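Long-range contact in endo-pectate lyase (Erwinia chrysanthemi, PDB 3B4N), which cleaves polygalacturonate by calcium-dependent elimination, leaving unsaturated ends on the oligosaccharides released, and probably also acts, in an endo mode, on highly methylated pectins: residues 46-51 with 87-92. Sequence-based numbering, arbitrary orientation.
Sequences RQEVYR and WVDVVS
E48 and D89 sit side by side on neighbouring antiparallel strands, a hydrogen-bonded pair: E48 N gives its hydrogen to D89 O and D89 N returns one to E48 O, both at 2.8 Å, the second almost straight at 177°. R46 with V91 and Y50 with W87 repeat the pattern on either side, the bond from R46 N to V91 O being weak.

The CB of E48 passes D89 O at 4.1 Å; CG, anti to the carbonyl carbon (chi1 -54°), then sends an extended chain alongside D89. At the tip, OE1 lies 3.8 Å from D89 OD1, with the two carboxylates turned 77° apart. That proximity of like charges is probably offset by donors: the Y50 hydroxyl reaches E48 OE1 at 2.7 Å from above the carboxylate plane, while R46 NH1, with OE2 in its guanidinium plane, meets the anti lone pair of E48 OE2 at 3.0 Å. Glutamate suits this place because its extended chain carries the carboxylate out to where Y50, R46 and R62 of strand 61-66, a second salt-bridge partner of OE2, share its oxygens.

Y50 also brings a hydrocarbon ring, whose CE2 rests 3.8 Å from D89 CB. Farther along, the aliphatic CG of R46 lies against V91 CB. Opposite this mixed face, a largely apolar one carries V49, V88 and V90, branched residues well suited to strands, besides Q47; it turns toward strand 32-39. Strands 44-52 and 85-92 are central in the N-terminal domain's four-stranded antiparallel sheet, an order consistent with strands C and F of a fibronectin type III-like sandwich.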
# COMPACT_ATOMS: atom_id res chain seq x y z
N ARG A 46 16.33 -10.85 -10.38
CA ARG A 46 15.50 -11.69 -9.52
C ARG A 46 15.75 -11.28 -8.08
O ARG A 46 16.69 -10.54 -7.79
CB ARG A 46 15.84 -13.18 -9.67
CG ARG A 46 17.26 -13.53 -9.23
CD ARG A 46 17.40 -15.00 -8.86
NE ARG A 46 17.06 -15.88 -9.96
CZ ARG A 46 17.14 -17.21 -9.91
NH1 ARG A 46 17.55 -17.81 -8.80
NH2 ARG A 46 16.79 -17.93 -10.97
N GLN A 47 14.90 -11.78 -7.19
CA GLN A 47 15.03 -11.47 -5.77
C GLN A 47 14.82 -12.77 -5.02
O GLN A 47 13.87 -13.49 -5.28
CB GLN A 47 14.01 -10.41 -5.36
CG GLN A 47 14.17 -9.14 -6.18
CD GLN A 47 13.09 -8.13 -5.90
OE1 GLN A 47 11.94 -8.30 -6.33
NE2 GLN A 47 13.44 -7.08 -5.17
N GLU A 48 15.72 -13.07 -4.09
CA GLU A 48 15.63 -14.32 -3.35
C GLU A 48 15.39 -14.08 -1.88
O GLU A 48 16.01 -13.22 -1.27
CB GLU A 48 16.92 -15.11 -3.54
CG GLU A 48 17.29 -15.32 -5.01
CD GLU A 48 18.54 -16.15 -5.17
OE1 GLU A 48 19.49 -15.95 -4.39
OE2 GLU A 48 18.57 -16.99 -6.10
N VAL A 49 14.48 -14.86 -1.31
CA VAL A 49 14.18 -14.73 0.11
C VAL A 49 14.88 -15.86 0.84
O VAL A 49 14.78 -17.02 0.45
CB VAL A 49 12.67 -14.83 0.38
CG1 VAL A 49 12.39 -14.56 1.86
CG2 VAL A 49 11.91 -13.83 -0.49
N TYR A 50 15.59 -15.51 1.91
CA TYR A 50 16.31 -16.48 2.73
C TYR A 50 15.73 -16.46 4.14
O TYR A 50 15.29 -15.43 4.64
CB TYR A 50 17.80 -16.14 2.77
CG TYR A 50 18.49 -16.44 1.47
CD1 TYR A 50 19.10 -17.67 1.25
CD2 TYR A 50 18.48 -15.51 0.43
CE1 TYR A 50 19.69 -17.98 0.03
CE2 TYR A 50 19.06 -15.80 -0.80
CZ TYR A 50 19.66 -17.04 -0.99
OH TYR A 50 20.21 -17.36 -2.21
N ARG A 51 15.76 -17.62 4.79
CA ARG A 51 15.22 -17.74 6.14
C ARG A 51 16.06 -18.72 6.96
O ARG A 51 16.66 -19.64 6.41
CB ARG A 51 13.78 -18.26 6.08
CG ARG A 51 13.04 -18.24 7.41
CD ARG A 51 11.67 -18.90 7.27
NE ARG A 51 11.80 -20.35 7.18
CZ ARG A 51 10.84 -21.17 6.77
NH1 ARG A 51 9.66 -20.68 6.39
NH2 ARG A 51 11.06 -22.48 6.71
N TRP A 87 16.13 -12.62 5.27
CA TRP A 87 16.98 -11.71 4.50
C TRP A 87 16.44 -11.77 3.08
O TRP A 87 15.91 -12.79 2.64
CB TRP A 87 18.43 -12.19 4.41
CG TRP A 87 19.22 -12.16 5.66
CD1 TRP A 87 20.11 -11.19 6.05
CD2 TRP A 87 19.24 -13.16 6.67
NE1 TRP A 87 20.69 -11.54 7.24
CE2 TRP A 87 20.18 -12.74 7.65
CE3 TRP A 87 18.56 -14.37 6.86
CZ2 TRP A 87 20.45 -13.50 8.79
CZ3 TRP A 87 18.83 -15.13 7.99
CH2 TRP A 87 19.77 -14.69 8.95
N VAL A 88 16.57 -10.67 2.35
CA VAL A 88 16.18 -10.64 0.95
C VAL A 88 17.42 -10.24 0.16
O VAL A 88 18.10 -9.26 0.48
CB VAL A 88 15.03 -9.64 0.68
CG1 VAL A 88 14.88 -9.42 -0.83
CG2 VAL A 88 13.73 -10.20 1.25
N ASP A 89 17.73 -11.05 -0.85
CA ASP A 89 18.87 -10.84 -1.72
C ASP A 89 18.36 -10.34 -3.06
O ASP A 89 17.68 -11.07 -3.79
CB ASP A 89 19.60 -12.18 -1.90
CG ASP A 89 20.89 -12.06 -2.70
OD1 ASP A 89 21.54 -13.11 -2.90
OD2 ASP A 89 21.25 -10.94 -3.12
N VAL A 90 18.66 -9.09 -3.38
CA VAL A 90 18.26 -8.51 -4.66
C VAL A 90 19.43 -8.79 -5.60
O VAL A 90 20.56 -8.34 -5.37
CB VAL A 90 17.99 -6.99 -4.50
CG1 VAL A 90 17.72 -6.37 -5.86
CG2 VAL A 90 16.80 -6.78 -3.58
N VAL A 91 19.16 -9.57 -6.64
CA VAL A 91 20.19 -9.97 -7.60
C VAL A 91 20.10 -9.17 -8.88
O VAL A 91 19.06 -9.14 -9.53
CB VAL A 91 20.06 -11.47 -7.93
CG1 VAL A 91 21.19 -11.90 -8.86
CG2 VAL A 91 20.08 -12.30 -6.64
N SER A 92 21.20 -8.52 -9.24
CA SER A 92 21.21 -7.71 -10.45
C SER A 92 21.47 -8.57 -11.68
O SER A 92 21.82 -9.75 -11.56
CB SER A 92 22.31 -6.65 -10.37
OG SER A 92 23.59 -7.24 -10.59